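Subclass B3 metallo-beta-lactamase (PDB 7LUU) probably hydrolyses beta-lactam antibiotics with a two-zinc active site, as a subclass B3 metallo-beta-lactamase. Local coordinates at residues E122-H127 / G199-S204; I220-S225 / I262-H267. One frame throughout, in Å; residues are numbered along the deposited sequence.

Overall arrangement
Both contacts feed the same two-zinc site. Contact 1 (122-127 with 199-204) supplies all three protein ligands of the first zinc and two of those of the second; contact 2 (220-225 with 262-267) ends in His267, which completes the second. Their centres lie about 13 Å apart, yet they touch beside the metals: His267 NE2 comes within 3.0 Å of Asp126 OD2 because both bind the second zinc, and Glu122 OE1 packs 3.4 Å from Ser225 CB. Contact 1 joins a loop leading into a short helix with a second loop; contact 2 pairs parallel strands whose C-terminal ends lead to the site, 262-267 giving the ligand His267 and 220-225 placing Ser225 beside Glu122.

Contact 1. Residues E122-H127 / G199-S204; sequences EPHYDH and GHTMGS. With ZN (zinc ion), chain B; ZN (zinc ion), chain C; SO4 (sulfate ion), chain D.
One zinc ion is gripped from both segments: Glu122 OE2 at 1.9 Å, His124 ND1 at 2.0 Å and His200 NE2 at 2.0 Å, with a water as fourth ligand. Oxygen and nitrogens crowd each other because they share the metal, not through hydrogen bonds; OE2 of Glu122 sits at the edge of the His200 ring, carboxylate and ring planes 50° apart. The His124 and His200 side chains approach from opposite directions, but at the ion their nitrogens meet at a near-tetrahedral angle, ring planes turned 71°. Glu122 tucks CG between its own N and carbonyl carbon (chi1 62°), then runs extended to the ion. Its OE1 accepts a bond from a water 2.9 Å away that accepts one from Ser204 OG, tying the carboxylate to 199-204 a second time. Thr201 brings its CG2 methyl 3.4 Å from His124 NE2, oblique to the ring. That nitrogen is hydrogen-bonded to Asp161, as His200 ND1 is to the Asn227 carbonyl; these second-shell partners help fix the rotation of both rings. Asp126 and His127 bind the second zinc through OD2 and NE2, and His267 completes its protein ligands. A water bridges the ions, 1.9 Å from the first zinc and 2.3 Å from the second, and donates to Asp126 OD1 at 2.6 Å; it is probably the nucleophile, as in related enzymes. Tyr125 OH donates to a sulfate, probably from the crystallisation liquor. Glu-Pro-His-Tyr-Asp-His is a variant of the family's HxHxDH motif with glutamate in first place; His200, from a separate loop, completes the first-zinc ligands of this B3 dinuclear site.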
# COMPACT_ATOMS: atom_id res chain seq x y z
N GLU A 122 0.43 4.19 -1.45
CA GLU A 122 -0.36 5.38 -1.78
C GLU A 122 -0.32 6.42 -0.67
O GLU A 122 -0.23 6.08 0.53
CB GLU A 122 -1.84 5.04 -2.07
CG GLU A 122 -2.55 4.39 -0.81
CD GLU A 122 -4.06 4.29 -1.01
OE1 GLU A 122 -4.51 3.20 -1.49
OE2 GLU A 122 -4.78 5.23 -0.66
N PRO A 123 -0.47 7.69 -1.02
CA PRO A 123 -0.29 8.76 -0.03
C PRO A 123 -1.65 9.20 0.55
O PRO A 123 -2.07 10.36 0.43
CB PRO A 123 0.39 9.86 -0.87
CG PRO A 123 -0.27 9.72 -2.19
CD PRO A 123 -0.50 8.22 -2.42
N HIS A 124 -2.38 8.24 1.14
CA HIS A 124 -3.60 8.52 1.86
C HIS A 124 -3.39 8.09 3.30
O HIS A 124 -2.55 7.20 3.59
CB HIS A 124 -4.76 7.72 1.28
CG HIS A 124 -5.32 8.30 0.03
ND1 HIS A 124 -6.29 7.65 -0.70
CD2 HIS A 124 -5.09 9.49 -0.59
CE1 HIS A 124 -6.64 8.44 -1.74
NE2 HIS A 124 -5.93 9.55 -1.69
N TYR A 125 -4.12 8.74 4.23
CA TYR A 125 -3.74 8.56 5.63
C TYR A 125 -4.01 7.15 6.19
O TYR A 125 -3.44 6.81 7.23
CB TYR A 125 -4.43 9.66 6.48
CG TYR A 125 -5.94 9.49 6.65
CD1 TYR A 125 -6.44 8.52 7.50
CD2 TYR A 125 -6.84 10.34 6.00
CE1 TYR A 125 -7.76 8.36 7.71
CE2 TYR A 125 -8.20 10.21 6.22
CZ TYR A 125 -8.65 9.20 7.05
OH TYR A 125 -10.01 9.05 7.28
N ASP A 126 -4.83 6.31 5.51
CA ASP A 126 -5.04 4.96 6.04
C ASP A 126 -3.94 4.00 5.60
O ASP A 126 -3.92 2.86 6.06
CB ASP A 126 -6.44 4.40 5.64
CG ASP A 126 -6.71 4.44 4.11
OD1 ASP A 126 -6.29 5.40 3.42
OD2 ASP A 126 -7.41 3.53 3.62
N HIS A 127 -2.99 4.45 4.74
CA HIS A 127 -1.83 3.63 4.39
C HIS A 127 -0.54 4.32 4.67
O HIS A 127 0.46 3.67 4.96
CB HIS A 127 -1.87 3.22 2.88
CG HIS A 127 -3.21 2.68 2.48
ND1 HIS A 127 -3.53 1.35 2.65
CD2 HIS A 127 -4.34 3.29 2.04
CE1 HIS A 127 -4.81 1.16 2.31
NE2 HIS A 127 -5.31 2.32 1.93
N GLY A 199 -4.70 4.88 -10.47
CA GLY A 199 -6.15 4.88 -10.65
C GLY A 199 -6.80 5.38 -9.37
O GLY A 199 -7.59 6.31 -9.34
N HIS A 200 -6.51 4.69 -8.27
CA HIS A 200 -7.04 5.17 -7.00
C HIS A 200 -6.45 6.54 -6.69
O HIS A 200 -7.17 7.48 -6.26
CB HIS A 200 -6.70 4.12 -5.93
CG HIS A 200 -7.15 4.49 -4.55
ND1 HIS A 200 -8.48 4.42 -4.16
CD2 HIS A 200 -6.45 4.95 -3.49
CE1 HIS A 200 -8.57 4.84 -2.89
NE2 HIS A 200 -7.36 5.14 -2.47
N THR A 201 -5.14 6.66 -6.92
CA THR A 201 -4.45 7.96 -7.03
C THR A 201 -3.46 7.83 -8.17
O THR A 201 -3.17 6.72 -8.63
CB THR A 201 -3.69 8.35 -5.76
OG1 THR A 201 -2.55 7.50 -5.57
CG2 THR A 201 -4.57 8.26 -4.49
N MET A 202 -2.89 8.96 -8.59
CA MET A 202 -1.95 8.85 -9.71
C MET A 202 -0.63 8.17 -9.37
O MET A 202 0.01 7.59 -10.26
CB MET A 202 -1.69 10.23 -10.31
CG MET A 202 -2.79 10.73 -11.26
SD MET A 202 -3.23 9.64 -12.61
CE MET A 202 -1.66 9.60 -13.52
N GLY A 203 -0.20 8.23 -8.12
CA GLY A 203 1.05 7.67 -7.66
C GLY A 203 0.91 6.34 -6.97
O GLY A 203 1.90 5.87 -6.38
N SER A 204 -0.26 5.72 -7.02
CA SER A 204 -0.40 4.40 -6.39
C SER A 204 0.59 3.41 -6.98
O SER A 204 0.83 3.39 -8.22
CB SER A 204 -1.83 3.88 -6.59
OG SER A 204 -2.75 4.68 -5.80
ZN ZN B . -6.64 5.65 -0.66
ZN ZN C . -7.25 2.79 1.67
S SO4 D . -12.08 11.46 5.32
O1 SO4 D . -12.56 12.85 5.35
O2 SO4 D . -13.15 10.55 4.91
O3 SO4 D . -11.00 11.41 4.33
O4 SO4 D . -11.61 11.07 6.66
O HOH W 1 -3.88 2.87 -4.27
O HOH W 2 -7.23 2.40 -0.36
O HOH W 3 -7.25 4.95 1.03

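Contact 2. Residues I220-S225 / I262-H267; sequences IVFASS and ILISAH. With ZN (zinc ion), chain C.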
# COMPACT_ATOMS: atom_id res chain seq x y z
N ILE A 220 5.46 -12.95 -4.53
CA ILE A 220 4.47 -12.25 -3.71
C ILE A 220 4.21 -10.88 -4.35
O ILE A 220 5.14 -10.17 -4.80
CB ILE A 220 4.98 -12.07 -2.27
CG1 ILE A 220 5.27 -13.47 -1.66
CG2 ILE A 220 3.96 -11.35 -1.45
CD1 ILE A 220 5.75 -13.33 -0.15
N VAL A 221 2.94 -10.46 -4.35
CA VAL A 221 2.57 -9.14 -4.81
C VAL A 221 1.85 -8.44 -3.66
O VAL A 221 0.84 -8.96 -3.18
CB VAL A 221 1.61 -9.25 -6.00
CG1 VAL A 221 1.10 -7.84 -6.44
CG2 VAL A 221 2.38 -9.89 -7.17
N PHE A 222 2.31 -7.23 -3.29
CA PHE A 222 1.59 -6.39 -2.34
C PHE A 222 0.95 -5.32 -3.19
O PHE A 222 1.65 -4.41 -3.70
CB PHE A 222 2.55 -5.81 -1.30
CG PHE A 222 1.83 -5.11 -0.12
CD1 PHE A 222 1.03 -4.01 -0.37
CD2 PHE A 222 1.90 -5.62 1.19
CE1 PHE A 222 0.42 -3.34 0.67
CE2 PHE A 222 1.30 -4.95 2.25
CZ PHE A 222 0.55 -3.82 1.99
N ALA A 223 -0.37 -5.46 -3.43
CA ALA A 223 -1.10 -4.63 -4.42
C ALA A 223 -1.63 -3.38 -3.77
O ALA A 223 -2.21 -3.44 -2.68
CB ALA A 223 -2.29 -5.44 -5.01
N SER A 224 -1.39 -2.23 -4.41
CA SER A 224 -2.11 -1.04 -3.99
C SER A 224 -3.60 -1.21 -4.23
O SER A 224 -4.03 -2.04 -5.05
CB SER A 224 -1.65 0.21 -4.75
OG SER A 224 -2.15 0.14 -6.12
N SER A 225 -4.38 -0.48 -3.43
CA SER A 225 -5.80 -0.35 -3.76
C SER A 225 -5.97 0.02 -5.22
O SER A 225 -5.27 0.89 -5.74
CB SER A 225 -6.43 0.70 -2.88
OG SER A 225 -7.82 0.86 -3.25
N ILE A 262 1.17 -15.20 -4.58
CA ILE A 262 0.54 -14.75 -3.36
C ILE A 262 0.16 -13.30 -3.59
O ILE A 262 1.00 -12.52 -4.07
CB ILE A 262 1.50 -14.87 -2.17
CG1 ILE A 262 1.67 -16.34 -1.83
CG2 ILE A 262 0.94 -14.08 -0.90
CD1 ILE A 262 2.76 -16.53 -0.72
N LEU A 263 -1.09 -12.94 -3.24
CA LEU A 263 -1.58 -11.55 -3.37
C LEU A 263 -1.91 -11.03 -1.99
O LEU A 263 -2.75 -11.62 -1.28
CB LEU A 263 -2.84 -11.53 -4.26
CG LEU A 263 -3.58 -10.18 -4.22
CD1 LEU A 263 -2.70 -9.03 -4.79
CD2 LEU A 263 -4.90 -10.30 -4.95
N ILE A 264 -1.25 -9.96 -1.58
CA ILE A 264 -1.62 -9.21 -0.36
C ILE A 264 -2.23 -7.91 -0.83
O ILE A 264 -1.55 -7.16 -1.52
CB ILE A 264 -0.39 -8.91 0.51
CG1 ILE A 264 0.27 -10.21 1.00
CG2 ILE A 264 -0.82 -8.04 1.74
CD1 ILE A 264 1.73 -9.99 1.46
N SER A 265 -3.50 -7.65 -0.48
CA SER A 265 -4.17 -6.40 -0.91
C SER A 265 -4.05 -5.35 0.22
O SER A 265 -4.29 -5.68 1.37
CB SER A 265 -5.67 -6.74 -1.16
OG SER A 265 -6.42 -5.56 -1.31
N ALA A 266 -3.73 -4.09 -0.11
CA ALA A 266 -3.64 -3.04 0.92
C ALA A 266 -4.85 -3.02 1.87
O ALA A 266 -4.69 -2.98 3.10
CB ALA A 266 -3.52 -1.67 0.26
N HIS A 267 -6.08 -3.08 1.34
CA HIS A 267 -7.23 -3.44 2.17
C HIS A 267 -7.46 -4.94 1.96
O HIS A 267 -7.90 -5.32 0.87
CB HIS A 267 -8.47 -2.67 1.68
CG HIS A 267 -8.41 -1.20 2.00
ND1 HIS A 267 -8.86 -0.69 3.21
CD2 HIS A 267 -7.91 -0.16 1.31
CE1 HIS A 267 -8.68 0.61 3.22
NE2 HIS A 267 -8.06 0.97 2.10
ZN ZN C . -7.25 2.79 1.67
O HOH W 3 -7.25 4.95 1.03
O HOH W 2 -7.23 2.40 -0.36
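Phe222 leans across the neighbouring strand onto Ile264 and Ala266. From CB, with CG anti to the backbone N (chi1 -170°), the ring heads over the partner strand: CG lies near the Ile264 carbonyl oxygen, CD2 meets Ile264 CG2 at 3.7 Å, CE2 stays close to that methyl, and CE1 approaches Ala266 CA at 4.1 Å. On this face Ile220 continues the row, its CG2 against Ile264 CD1 at 3.9 Å and its CG1 alongside Ile262. The reverse face is built from Val221, Ala223, Leu263 and Ser265; CD1 of Leu263 presses on Ala223 CB at 3.6 Å. Parallel strands, 19° apart, are joined by a ladder of four backbone hydrogen bonds, the straightest Ile264 N to Val221 O (2.8 Å, 175°), and the last, Ala266 N to Ala223 O, carries the pairing beyond the strand end. Past it His267 NE2 binds the second zinc, and Ser265 OG donates to the His267 carbonyl at 2.6 Å, linking the strand end to the zinc ligand's backbone. The strands form a beta-alpha-beta unit through helix 242-257; strand 205-213 flanks 216-223, helix 282-300 packs on Val221, Ala223 and Leu263, and strand 68-70 meets Ile220 and Ile264.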